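Local coordinates for glyoxylate-induced Protein (Pseudomonas aeruginosa, PDB 1SQ4), which is of unknown function but has the double beta-barrel architecture of the cupins and may act as a ureidoglycine aminohydrolase, at residues A8-H13 with V96-L101; I41-L46 with N51-V56; G115-I120 with M191-V196; G237-L242 with L261-V266. All blocks are in the same frame, centred on the assembly; numbering follows the deposited sequence.

Contact 1 of 4, residues A8-H13 with V96-L101; sequences APHGGH and VVEGEL
The carboxylate of E98 comes to the NE2 corner of the H10 imidazole, the two side chains crossing at about a right angle. The flat groups are strongly turned against each other, ring and carboxylate planes lying 77° apart, and the carboxyl carbon CD sits at the ring edge. H10 NE2 donates to E98 OE1 at 3.0 Å, using the syn lone pair of that oxygen, although OE1 stands 23° out of the imidazole plane. A second, weak bond runs from H10 NE2 to E98 OE2 at 3.4 Å, so the pair is an asymmetric fork. E98 gains its reach from an extended chain whose CG points away from the residue's own N (chi1 -165°). Beside this polar link, A8 points its methyl at the strand: A8 CB packs 3.6 Å from V97 CG2 and lies 3.9 Å from E98 OE2. V97 and E98 both face R137 on strand 136-144, a classic beta bulge, and both reach the loop. R137 also makes a salt bridge to E98 OE1, and that oxygen therefore accepts from two donors. The geometry is consistent with NE2 as the donor in a His-carboxylate hydrogen bond that ties the N-terminal loop to the end of inner strand 90-98 of the first cupin barrel.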
loop_
_atom_site.group_PDB
_atom_site.type_symbol
_atom_site.label_atom_id
_atom_site.label_comp_id
_atom_site.label_asym_id
_atom_site.label_seq_id
_atom_site.Cartn_x
_atom_site.Cartn_y
_atom_site.Cartn_z
ATOM N N ALA A 8 24.790 -26.590 0.303
ATOM C CA ALA A 8 23.940 -27.728 -0.026
ATOM C C ALA A 8 22.967 -28.009 1.115
ATOM O O ALA A 8 23.372 -28.172 2.262
ATOM C CB ALA A 8 24.790 -28.959 -0.304
ATOM N N PRO A 9 21.664 -28.074 0.804
ATOM C CA PRO A 9 20.620 -28.334 1.791
ATOM C C PRO A 9 20.877 -29.659 2.462
ATOM O O PRO A 9 21.484 -30.556 1.876
ATOM C CB PRO A 9 19.351 -28.398 0.953
ATOM C CG PRO A 9 19.680 -27.610 -0.251
ATOM C CD PRO A 9 21.084 -28.027 -0.547
ATOM N N HIS A 10 20.399 -29.776 3.691
ATOM C CA HIS A 10 20.549 -31.002 4.454
ATOM C C HIS A 10 19.207 -31.394 5.053
ATOM O O HIS A 10 19.045 -32.495 5.574
ATOM C CB HIS A 10 21.608 -30.826 5.549
ATOM C CG HIS A 10 23.019 -30.973 5.052
ATOM N ND1 HIS A 10 24.084 -31.200 5.897
ATOM C CD2 HIS A 10 23.530 -30.944 3.801
ATOM C CE1 HIS A 10 25.192 -31.307 5.184
ATOM N NE2 HIS A 10 24.887 -31.155 3.909
ATOM N N GLY A 11 18.241 -30.487 4.956
ATOM C CA GLY A 11 16.917 -30.758 5.479
ATOM C C GLY A 11 16.763 -30.499 6.967
ATOM O O GLY A 11 16.954 -29.375 7.432
ATOM N N GLY A 12 16.412 -31.547 7.709
ATOM C CA GLY A 12 16.221 -31.426 9.141
ATOM C C GLY A 12 14.994 -30.593 9.422
ATOM O O GLY A 12 14.249 -30.263 8.505
ATOM N N HIS A 13 14.771 -30.258 10.685
ATOM C CA HIS A 13 13.625 -29.434 11.065
ATOM C C HIS A 13 13.953 -28.587 12.292
ATOM O O HIS A 13 13.296 -28.692 13.336
ATOM C CB HIS A 13 12.394 -30.306 11.339
ATOM C CG HIS A 13 12.717 -31.621 11.975
ATOM N ND1 HIS A 13 13.267 -32.669 11.268
ATOM C CD2 HIS A 13 12.596 -32.053 13.252
ATOM C CE1 HIS A 13 13.469 -33.690 12.080
ATOM N NE2 HIS A 13 13.070 -33.342 13.291
ATOM N N VAL A 96 27.089 -30.671 -9.333
ATOM C CA VAL A 96 27.270 -31.203 -7.992
ATOM C C VAL A 96 27.845 -30.182 -7.019
ATOM O O VAL A 96 28.821 -29.498 -7.320
ATOM C CB VAL A 96 28.153 -32.457 -8.029
ATOM C CG1 VAL A 96 29.414 -32.148 -8.773
ATOM C CG2 VAL A 96 28.458 -32.928 -6.614
ATOM N N VAL A 97 27.222 -30.091 -5.848
ATOM C CA VAL A 97 27.660 -29.153 -4.825
ATOM C C VAL A 97 28.261 -29.833 -3.601
ATOM O O VAL A 97 28.959 -29.197 -2.813
ATOM C CB VAL A 97 26.505 -28.241 -4.363
ATOM C CG1 VAL A 97 26.074 -27.345 -5.499
ATOM C CG2 VAL A 97 25.343 -29.078 -3.873
ATOM N N GLU A 98 28.000 -31.120 -3.428
ATOM C CA GLU A 98 28.555 -31.822 -2.284
ATOM C C GLU A 98 28.586 -33.293 -2.578
ATOM O O GLU A 98 27.617 -33.852 -3.093
ATOM C CB GLU A 98 27.711 -31.572 -1.050
ATOM C CG GLU A 98 28.364 -31.954 0.248
ATOM C CD GLU A 98 27.474 -31.608 1.412
ATOM O OE1 GLU A 98 26.628 -32.447 1.775
ATOM O OE2 GLU A 98 27.594 -30.480 1.941
ATOM N N GLY A 99 29.714 -33.916 -2.251
ATOM C CA GLY A 99 29.877 -35.337 -2.493
ATOM C C GLY A 99 30.402 -35.635 -3.887
ATOM O O GLY A 99 30.840 -34.737 -4.609
ATOM N N GLU A 100 30.364 -36.907 -4.263
ATOM C CA GLU A 100 30.831 -37.325 -5.575
ATOM C C GLU A 100 29.729 -38.083 -6.307
ATOM O O GLU A 100 29.165 -39.040 -5.780
ATOM C CB GLU A 100 32.058 -38.219 -5.439
ATOM C CG GLU A 100 32.610 -38.745 -6.755
ATOM C CD GLU A 100 33.506 -39.962 -6.553
ATOM O OE1 GLU A 100 34.302 -39.953 -5.579
ATOM O OE2 GLU A 100 33.418 -40.916 -7.366
ATOM N N LEU A 101 29.423 -37.638 -7.521
ATOM C CA LEU A 101 28.394 -38.271 -8.325
ATOM C C LEU A 101 29.050 -39.012 -9.474
ATOM O O LEU A 101 30.074 -38.584 -10.005
ATOM C CB LEU A 101 27.421 -37.216 -8.871
ATOM C CG LEU A 101 26.125 -37.658 -9.571
ATOM C CD1 LEU A 101 25.314 -38.529 -8.637
ATOM C CD2 LEU A 101 25.307 -36.439 -9.969
#

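Contact 2 of 4, residues I41-L46 with N51-V56; sequences IVTSHL and NMRMWV
T43 lays its CG2 methyl over one face of the W55 indole, 3.6 Å from the centroid of the five-membered ring and 27° off its normal, a CH-pi contact. V42 approaches the same indole differently, its CG1 lying at the ring edge 4.0 Å from W55 NE1. Next to this, the backbones join in a single antiparallel hydrogen-bonded pair: S44 N donates to M54 O at 2.8 Å, whereas the return bond from M54 N to S44 O is weak at 3.4 Å. H45 adds another weak bond, from its ND1 to M52 O. L46 meets the two selenomethionines, with L46 CB 3.7 Å from M52 CE and L46 CD1 3.7 Å from M54 SE; bends at chi2 and chi3 bring the M52 methyl round to the leucine. In the next shell, W55 NE1 bonds to R39 O and T43 OG1 to D40 O, which would restrain both partners of the CH-pi contact. R53 makes salt bridges to E74 and D40. H269 and M270 of a neighbouring subunit pack on L46 and V56. The chemistry is thus mixed: a single bridge, with one firm and one weak backbone bond, joins the loop to strand 52-57, apolar contacts flank it, and the W55 N-H is satisfied by R39 O.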
loop_
_atom_site.group_PDB
_atom_site.type_symbol
_atom_site.label_atom_id
_atom_site.label_comp_id
_atom_site.label_asym_id
_atom_site.label_seq_id
_atom_site.Cartn_x
_atom_site.Cartn_y
_atom_site.Cartn_z
ATOM N N ILE A 41 10.144 -32.635 5.443
ATOM C CA ILE A 41 8.778 -32.988 5.049
ATOM C C ILE A 41 8.252 -32.310 3.807
ATOM O O ILE A 41 7.065 -32.418 3.488
ATOM C CB ILE A 41 7.751 -32.727 6.173
ATOM C CG1 ILE A 41 8.023 -31.385 6.830
ATOM C CG2 ILE A 41 7.781 -33.860 7.177
ATOM C CD1 ILE A 41 7.866 -30.228 5.910
ATOM N N VAL A 42 9.120 -31.611 3.093
ATOM C CA VAL A 42 8.657 -30.923 1.908
ATOM C C VAL A 42 9.393 -31.411 0.661
ATOM O O VAL A 42 9.225 -30.856 -0.428
ATOM C CB VAL A 42 8.799 -29.404 2.112
ATOM C CG1 VAL A 42 10.252 -29.021 2.148
ATOM C CG2 VAL A 42 8.057 -28.662 1.036
ATOM N N THR A 43 10.182 -32.475 0.831
ATOM C CA THR A 43 10.939 -33.067 -0.269
ATOM C C THR A 43 10.037 -33.806 -1.248
ATOM O O THR A 43 8.903 -34.131 -0.925
ATOM C CB THR A 43 12.042 -34.053 0.229
ATOM O OG1 THR A 43 11.523 -34.885 1.273
ATOM C CG2 THR A 43 13.256 -33.296 0.732
ATOM N N SER A 44 10.551 -34.064 -2.449
ATOM C CA SER A 44 9.782 -34.754 -3.490
ATOM C C SER A 44 10.476 -36.021 -3.987
ATOM O O SER A 44 11.600 -36.332 -3.591
ATOM C CB SER A 44 9.540 -33.809 -4.674
ATOM O OG SER A 44 8.946 -32.592 -4.246
ATOM N N HIS A 45 9.808 -36.731 -4.887
ATOM C CA HIS A 45 10.339 -37.978 -5.409
ATOM C C HIS A 45 10.064 -38.228 -6.897
ATOM O O HIS A 45 9.159 -37.635 -7.482
ATOM C CB HIS A 45 9.764 -39.122 -4.578
ATOM C CG HIS A 45 10.058 -39.001 -3.117
ATOM N ND1 HIS A 45 11.260 -39.397 -2.569
ATOM C CD2 HIS A 45 9.341 -38.466 -2.101
ATOM C CE1 HIS A 45 11.270 -39.108 -1.282
ATOM N NE2 HIS A 45 10.118 -38.539 -0.971
ATOM N N LEU A 46 10.853 -39.108 -7.503
ATOM C CA LEU A 46 10.663 -39.442 -8.902
ATOM C C LEU A 46 10.706 -40.956 -9.110
ATOM O O LEU A 46 11.384 -41.687 -8.383
ATOM C CB LEU A 46 11.720 -38.753 -9.777
ATOM C CG LEU A 46 11.646 -37.227 -9.888
ATOM C CD1 LEU A 46 12.883 -36.715 -10.626
ATOM C CD2 LEU A 46 10.354 -36.788 -10.619
ATOM N N ASN A 51 17.017 -44.474 -3.233
ATOM C CA ASN A 51 17.591 -43.652 -2.177
ATOM C C ASN A 51 17.752 -42.201 -2.573
ATOM O O ASN A 51 18.814 -41.613 -2.404
ATOM C CB ASN A 51 18.937 -44.236 -1.744
ATOM C CG ASN A 51 18.813 -45.678 -1.301
ATOM O OD1 ASN A 51 17.881 -46.030 -0.573
ATOM N ND2 ASN A 51 19.748 -46.521 -1.731
HETATM N N MSE A 52 16.676 -41.614 -3.073
HETATM C CA MSE A 52 16.716 -40.234 -3.511
HETATM C C MSE A 52 15.645 -39.336 -2.902
HETATM O O MSE A 52 14.494 -39.737 -2.734
HETATM C CB MSE A 52 16.597 -40.203 -5.030
HETATM C CG MSE A 52 16.703 -38.816 -5.663
HETATM SE SE MSE A 52 15.106 -37.741 -5.713
HETATM C CE MSE A 52 14.622 -37.977 -7.591
ATOM N N ARG A 53 16.038 -38.111 -2.579
ATOM C CA ARG A 53 15.126 -37.114 -2.037
ATOM C C ARG A 53 15.587 -35.805 -2.701
ATOM O O ARG A 53 16.786 -35.600 -2.893
ATOM C CB ARG A 53 15.252 -37.047 -0.509
ATOM C CG ARG A 53 16.627 -36.575 -0.014
ATOM C CD ARG A 53 16.913 -36.904 1.464
ATOM N NE ARG A 53 15.912 -36.363 2.391
ATOM C CZ ARG A 53 16.162 -35.484 3.365
ATOM N NH1 ARG A 53 17.392 -35.008 3.575
ATOM N NH2 ARG A 53 15.164 -35.086 4.140
HETATM N N MSE A 54 14.650 -34.940 -3.076
HETATM C CA MSE A 54 15.014 -33.684 -3.723
HETATM C C MSE A 54 14.108 -32.528 -3.331
HETATM O O MSE A 54 12.949 -32.711 -2.957
HETATM C CB MSE A 54 14.979 -33.832 -5.250
HETATM C CG MSE A 54 13.596 -34.115 -5.818
HETATM SE SE MSE A 54 13.539 -34.411 -7.745
HETATM C CE MSE A 54 11.939 -33.398 -8.200
ATOM N N TRP A 55 14.660 -31.333 -3.439
ATOM C CA TRP A 55 13.941 -30.127 -3.137
ATOM C C TRP A 55 13.599 -29.497 -4.460
ATOM O O TRP A 55 14.490 -29.255 -5.274
ATOM C CB TRP A 55 14.818 -29.217 -2.294
ATOM C CG TRP A 55 14.761 -29.633 -0.877
ATOM C CD1 TRP A 55 13.735 -29.402 -0.007
ATOM C CD2 TRP A 55 15.718 -30.428 -0.167
ATOM N NE1 TRP A 55 13.991 -30.002 1.199
ATOM C CE2 TRP A 55 15.204 -30.639 1.129
ATOM C CE3 TRP A 55 16.956 -30.987 -0.499
ATOM C CZ2 TRP A 55 15.888 -31.384 2.099
ATOM C CZ3 TRP A 55 17.637 -31.728 0.463
ATOM C CH2 TRP A 55 17.099 -31.919 1.747
ATOM N N VAL A 56 12.308 -29.269 -4.700
ATOM C CA VAL A 56 11.872 -28.678 -5.962
ATOM C C VAL A 56 11.859 -27.162 -5.875
ATOM O O VAL A 56 11.600 -26.584 -4.820
ATOM C CB VAL A 56 10.449 -29.161 -6.378
ATOM C CG1 VAL A 56 10.111 -28.616 -7.753
ATOM C CG2 VAL A 56 10.378 -30.678 -6.408
#

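Contact 3 of 4, residues G115-I120 with M191-V196; sequences GGYAFI and MHVNIV
Y117 bridges two sheets, ending in a hydrogen bond to the backbone of V193. Its CB already leaves the strand toward 191-196, and because the CA-CB bond is turned to place CG opposite the main-chain nitrogen (chi1 -172°), the ring continues in that direction. Along the near edge of the ring, CE1 comes within 3.2 Å of V193 O, which lies close to the ring plane. CZ follows, 4.1 Å from V193 CB. At the tip, Y117 OH donates to V193 O at 2.6 Å, in the carbonyl plane and on a lone pair, with a C=O...donor angle of 131°. The same ring stacks on F181 and touches V93. Two residues on, F119 makes an apolar counterpart: its CE2 edge meets the methyl of selenomethionine M191, with F119 CE2 and M191 CE 3.5 Å apart. M191 reaches it by an extended chain beyond CG. The CA atoms of F119 and V193 are 9.4 Å apart and no backbone-backbone bond is made; side chains span the gap, that of Y117 reaching a main-chain carbonyl. Strand 116-120 belongs to the six-stranded sheet and strand 191-198 to the eight-stranded one, so this buried junction is the seam between the two cupin barrels of a bicupin fold.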
loop_
_atom_site.group_PDB
_atom_site.type_symbol
_atom_site.label_atom_id
_atom_site.label_comp_id
_atom_site.label_asym_id
_atom_site.label_seq_id
_atom_site.Cartn_x
_atom_site.Cartn_y
_atom_site.Cartn_z
ATOM N N GLY A 115 31.535 -29.208 -7.784
ATOM C CA GLY A 115 31.981 -28.219 -8.744
ATOM C C GLY A 115 31.769 -28.783 -10.139
ATOM O O GLY A 115 31.791 -28.055 -11.132
ATOM N N GLY A 116 31.545 -30.096 -10.202
ATOM C CA GLY A 116 31.335 -30.774 -11.472
ATOM C C GLY A 116 30.130 -30.297 -12.251
ATOM O O GLY A 116 29.018 -30.253 -11.725
ATOM N N TYR A 117 30.345 -29.958 -13.518
ATOM C CA TYR A 117 29.272 -29.460 -14.385
ATOM C C TYR A 117 29.044 -30.416 -15.555
ATOM O O TYR A 117 29.978 -30.805 -16.242
ATOM C CB TYR A 117 29.670 -28.073 -14.904
ATOM C CG TYR A 117 28.616 -27.285 -15.666
ATOM C CD1 TYR A 117 27.945 -26.220 -15.063
ATOM C CD2 TYR A 117 28.383 -27.523 -17.016
ATOM C CE1 TYR A 117 27.084 -25.398 -15.787
ATOM C CE2 TYR A 117 27.526 -26.712 -17.752
ATOM C CZ TYR A 117 26.882 -25.644 -17.133
ATOM O OH TYR A 117 26.074 -24.816 -17.884
ATOM N N ALA A 118 27.794 -30.783 -15.789
ATOM C CA ALA A 118 27.487 -31.699 -16.874
ATOM C C ALA A 118 26.273 -31.253 -17.681
ATOM O O ALA A 118 25.248 -30.881 -17.115
ATOM C CB ALA A 118 27.262 -33.103 -16.313
ATOM N N PHE A 119 26.408 -31.273 -19.005
ATOM C CA PHE A 119 25.323 -30.893 -19.902
ATOM C C PHE A 119 24.845 -32.128 -20.646
ATOM O O PHE A 119 25.616 -32.814 -21.325
ATOM C CB PHE A 119 25.774 -29.832 -20.907
ATOM C CG PHE A 119 24.725 -29.498 -21.933
ATOM C CD1 PHE A 119 24.795 -30.028 -23.217
ATOM C CD2 PHE A 119 23.622 -28.716 -21.593
ATOM C CE1 PHE A 119 23.781 -29.795 -24.139
ATOM C CE2 PHE A 119 22.606 -28.480 -22.507
ATOM C CZ PHE A 119 22.687 -29.022 -23.782
ATOM N N ILE A 120 23.559 -32.402 -20.517
ATOM C CA ILE A 120 22.972 -33.563 -21.138
ATOM C C ILE A 120 22.021 -33.075 -22.194
ATOM O O ILE A 120 21.110 -32.327 -21.896
ATOM C CB ILE A 120 22.210 -34.363 -20.095
ATOM C CG1 ILE A 120 23.138 -34.670 -18.924
ATOM C CG2 ILE A 120 21.659 -35.630 -20.685
ATOM C CD1 ILE A 120 22.453 -35.433 -17.829
HETATM N N MSE A 191 20.062 -22.532 -24.081
HETATM C CA MSE A 191 20.037 -22.176 -22.673
HETATM C C MSE A 191 21.448 -22.126 -22.118
HETATM O O MSE A 191 22.326 -22.883 -22.537
HETATM C CB MSE A 191 19.246 -23.199 -21.863
HETATM C CG MSE A 191 19.989 -24.500 -21.641
HETATM SE SE MSE A 191 19.225 -25.492 -20.177
HETATM C CE MSE A 191 20.194 -27.167 -20.375
ATOM N N HIS A 192 21.657 -21.233 -21.165
ATOM C CA HIS A 192 22.949 -21.111 -20.537
ATOM C C HIS A 192 22.743 -21.250 -19.036
ATOM O O HIS A 192 21.752 -20.773 -18.482
ATOM C CB HIS A 192 23.575 -19.744 -20.834
ATOM C CG HIS A 192 23.991 -19.550 -22.264
ATOM N ND1 HIS A 192 24.157 -18.292 -22.812
ATOM C CD2 HIS A 192 24.328 -20.428 -23.233
ATOM C CE1 HIS A 192 24.581 -18.413 -24.056
ATOM N NE2 HIS A 192 24.696 -19.696 -24.341
ATOM N N VAL A 193 23.675 -21.935 -18.391
ATOM C CA VAL A 193 23.661 -22.112 -16.948
ATOM C C VAL A 193 25.084 -21.727 -16.562
ATOM O O VAL A 193 26.014 -22.520 -16.725
ATOM C CB VAL A 193 23.393 -23.590 -16.550
ATOM C CG1 VAL A 193 23.306 -23.718 -15.043
ATOM C CG2 VAL A 193 22.104 -24.081 -17.175
ATOM N N ASN A 194 25.264 -20.496 -16.094
ATOM C CA ASN A 194 26.593 -20.013 -15.697
ATOM C C ASN A 194 26.612 -19.702 -14.208
ATOM O O ASN A 194 25.646 -19.961 -13.500
ATOM C CB ASN A 194 26.967 -18.731 -16.445
ATOM C CG ASN A 194 26.615 -18.782 -17.920
ATOM O OD1 ASN A 194 27.042 -19.687 -18.649
ATOM N ND2 ASN A 194 25.844 -17.796 -18.375
ATOM N N ILE A 195 27.731 -19.158 -13.745
ATOM C CA ILE A 195 27.880 -18.763 -12.358
ATOM C C ILE A 195 28.401 -17.337 -12.364
ATOM O O ILE A 195 29.443 -17.053 -12.955
ATOM C CB ILE A 195 28.878 -19.636 -11.607
ATOM C CG1 ILE A 195 28.493 -21.100 -11.753
ATOM C CG2 ILE A 195 28.890 -19.241 -10.116
ATOM C CD1 ILE A 195 29.430 -22.043 -11.031
ATOM N N VAL A 196 27.660 -16.436 -11.729
ATOM C CA VAL A 196 28.056 -15.041 -11.671
ATOM C C VAL A 196 28.914 -14.855 -10.418
ATOM O O VAL A 196 28.512 -15.238 -9.326
ATOM C CB VAL A 196 26.820 -14.144 -11.610
ATOM C CG1 VAL A 196 27.226 -12.682 -11.676
ATOM C CG2 VAL A 196 25.888 -14.504 -12.744
#

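Contact 4 of 4, residues G237-L242 with L261-V266; sequences GDFMWL and LLYKDV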
loop_
_atom_site.group_PDB
_atom_site.type_symbol
_atom_site.label_atom_id
_atom_site.label_comp_id
_atom_site.label_asym_id
_atom_site.label_seq_id
_atom_site.Cartn_x
_atom_site.Cartn_y
_atom_site.Cartn_z
ATOM N N GLY A 237 22.265 -20.385 -0.615
ATOM C CA GLY A 237 21.095 -21.214 -0.414
ATOM C C GLY A 237 19.811 -20.499 -0.794
ATOM O O GLY A 237 18.777 -21.127 -1.015
ATOM N N ASP A 238 19.868 -19.175 -0.862
ATOM C CA ASP A 238 18.692 -18.413 -1.226
ATOM C C ASP A 238 18.542 -18.424 -2.734
ATOM O O ASP A 238 19.527 -18.505 -3.464
ATOM C CB ASP A 238 18.785 -16.971 -0.714
ATOM C CG ASP A 238 18.788 -16.887 0.809
ATOM O OD1 ASP A 238 18.503 -17.910 1.473
ATOM O OD2 ASP A 238 19.069 -15.790 1.344
ATOM N N PHE A 239 17.292 -18.359 -3.178
ATOM C CA PHE A 239 16.959 -18.365 -4.590
ATOM C C PHE A 239 16.149 -17.112 -4.929
ATOM O O PHE A 239 15.227 -16.746 -4.198
ATOM C CB PHE A 239 16.134 -19.612 -4.921
ATOM C CG PHE A 239 15.751 -19.712 -6.364
ATOM C CD1 PHE A 239 16.713 -19.974 -7.327
ATOM C CD2 PHE A 239 14.447 -19.475 -6.771
ATOM C CE1 PHE A 239 16.392 -19.995 -8.667
ATOM C CE2 PHE A 239 14.116 -19.493 -8.117
ATOM C CZ PHE A 239 15.095 -19.752 -9.067
HETATM N N MSE A 240 16.507 -16.451 -6.029
HETATM C CA MSE A 240 15.798 -15.255 -6.480
HETATM C C MSE A 240 15.278 -15.504 -7.877
HETATM O O MSE A 240 16.012 -15.998 -8.728
HETATM C CB MSE A 240 16.728 -14.038 -6.521
HETATM C CG MSE A 240 17.389 -13.673 -5.199
HETATM SE SE MSE A 240 18.732 -12.280 -5.414
HETATM C CE MSE A 240 20.035 -13.218 -6.458
ATOM N N TRP A 241 14.019 -15.166 -8.113
ATOM C CA TRP A 241 13.425 -15.334 -9.431
ATOM C C TRP A 241 13.045 -13.986 -9.998
ATOM O O TRP A 241 12.321 -13.229 -9.357
ATOM C CB TRP A 241 12.179 -16.208 -9.363
ATOM C CG TRP A 241 11.473 -16.271 -10.675
ATOM C CD1 TRP A 241 10.368 -15.580 -11.040
ATOM C CD2 TRP A 241 11.889 -17.006 -11.831
ATOM N NE1 TRP A 241 10.061 -15.834 -12.355
ATOM C CE2 TRP A 241 10.977 -16.711 -12.863
ATOM C CE3 TRP A 241 12.941 -17.893 -12.088
ATOM C CZ2 TRP A 241 11.090 -17.256 -14.135
ATOM C CZ3 TRP A 241 13.057 -18.436 -13.349
ATOM C CH2 TRP A 241 12.132 -18.122 -14.357
ATOM N N LEU A 242 13.525 -13.698 -11.206
ATOM C CA LEU A 242 13.242 -12.432 -11.878
ATOM C C LEU A 242 12.269 -12.581 -13.047
ATOM O O LEU A 242 12.422 -13.477 -13.872
ATOM C CB LEU A 242 14.540 -11.804 -12.363
ATOM C CG LEU A 242 15.353 -11.150 -11.246
ATOM C CD1 LEU A 242 16.586 -11.955 -10.915
ATOM C CD2 LEU A 242 15.741 -9.748 -11.708
ATOM N N LEU A 261 24.524 -19.410 -9.026
ATOM C CA LEU A 261 24.254 -20.179 -10.224
ATOM C C LEU A 261 23.097 -19.481 -10.931
ATOM O O LEU A 261 22.123 -19.085 -10.295
ATOM C CB LEU A 261 23.855 -21.592 -9.816
ATOM C CG LEU A 261 23.393 -22.542 -10.905
ATOM C CD1 LEU A 261 24.581 -23.010 -11.727
ATOM C CD2 LEU A 261 22.693 -23.720 -10.256
ATOM N N LEU A 262 23.204 -19.329 -12.244
ATOM C CA LEU A 262 22.168 -18.664 -13.025
ATOM C C LEU A 262 21.822 -19.440 -14.283
ATOM O O LEU A 262 22.706 -19.938 -14.985
ATOM C CB LEU A 262 22.646 -17.260 -13.410
ATOM C CG LEU A 262 21.772 -16.388 -14.326
ATOM C CD1 LEU A 262 22.242 -14.952 -14.220
ATOM C CD2 LEU A 262 21.833 -16.864 -15.768
ATOM N N TYR A 263 20.531 -19.530 -14.573
ATOM C CA TYR A 263 20.067 -20.222 -15.771
ATOM C C TYR A 263 19.053 -19.373 -16.518
ATOM O O TYR A 263 18.194 -18.744 -15.904
ATOM C CB TYR A 263 19.471 -21.594 -15.416
ATOM C CG TYR A 263 18.437 -21.613 -14.305
ATOM C CD1 TYR A 263 17.077 -21.483 -14.578
ATOM C CD2 TYR A 263 18.820 -21.815 -12.981
ATOM C CE1 TYR A 263 16.122 -21.566 -13.553
ATOM C CE2 TYR A 263 17.882 -21.898 -11.949
ATOM C CZ TYR A 263 16.536 -21.776 -12.238
ATOM O OH TYR A 263 15.617 -21.878 -11.208
ATOM N N LYS A 264 19.181 -19.354 -17.843
ATOM C CA LYS A 264 18.301 -18.589 -18.734
ATOM C C LYS A 264 18.236 -19.241 -20.114
ATOM O O LYS A 264 19.124 -20.008 -20.492
ATOM C CB LYS A 264 18.826 -17.161 -18.896
ATOM C CG LYS A 264 20.329 -17.125 -19.142
ATOM C CD LYS A 264 20.845 -15.757 -19.515
ATOM C CE LYS A 264 22.341 -15.832 -19.737
ATOM N NZ LYS A 264 22.877 -14.580 -20.329
ATOM N N ASP A 265 17.180 -18.918 -20.857
ATOM C CA ASP A 265 16.973 -19.440 -22.203
ATOM C C ASP A 265 17.391 -18.355 -23.192
ATOM O O ASP A 265 17.063 -17.183 -23.005
ATOM C CB ASP A 265 15.507 -19.833 -22.414
ATOM C CG ASP A 265 14.542 -18.706 -22.097
ATOM O OD1 ASP A 265 14.463 -18.290 -20.916
ATOM O OD2 ASP A 265 13.851 -18.232 -23.030
ATOM N N VAL A 266 18.108 -18.757 -24.243
ATOM C CA VAL A 266 18.624 -17.822 -25.233
ATOM C C VAL A 266 18.763 -18.374 -26.650
ATOM O O VAL A 266 18.416 -19.517 -26.927
ATOM C CB VAL A 266 20.011 -17.332 -24.808
ATOM C CG1 VAL A 266 19.909 -16.483 -23.543
ATOM C CG2 VAL A 266 20.913 -18.532 -24.562
#
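F239 and Y263 meet across the eight-stranded sheet of the second cupin barrel, from strands that are not neighbours: 212-220 runs between 239-244 and 258-265. The CA atoms of F239 and L261 are accordingly 9.4 Å apart, and no backbone bond joins the two segments. F239 comes first along the chain. Its chi1 of -179° sets the phenyl trans to the main-chain N and carries it toward Y263, and the two side chains cross at about a right angle. The outer part of the phenyl takes the contact: F239 CZ is 3.1 Å and F239 CE1 3.3 Å from Y263 OH, while F239 CE1 is also 4.0 Å from Y263 CZ. That hydroxyl is not left to the phenyl alone, because it hydrogen bonds to Q70 OE1 on strand 69-76 of the other sheet. F68 packs edge-to-face with the Y263 ring. W241, two residues further along, adds a lighter contact on the same ring and also touches P60. Here Y263 CE1 lies at the edge of the indole, near its plane, and the closest approach is W241 CZ3 to Y263 CE1 at 4.4 Å.

How the contacts relate
Contacts 1 and 2 lie together, their centres 12 Å apart, and touch where G11 CA and P9 CB pack on the W55 indole. Along the chain, contact 2 falls between the two segments of contact 1; contacts 3 and 4 follow in turn. Contacts 1, 2 and 3 reach the six-stranded sheet of the first barrel, and strands 90-98 and 116-120 are neighbours there, bonded through V96 to G115 and G116. Contact 3 crosses to the eight-stranded sheet and meets contact 4, with centres 12 Å apart, where strands 191-198 and 258-265 run side by side. The set thus leads from the N-terminal loops through the first barrel into the second.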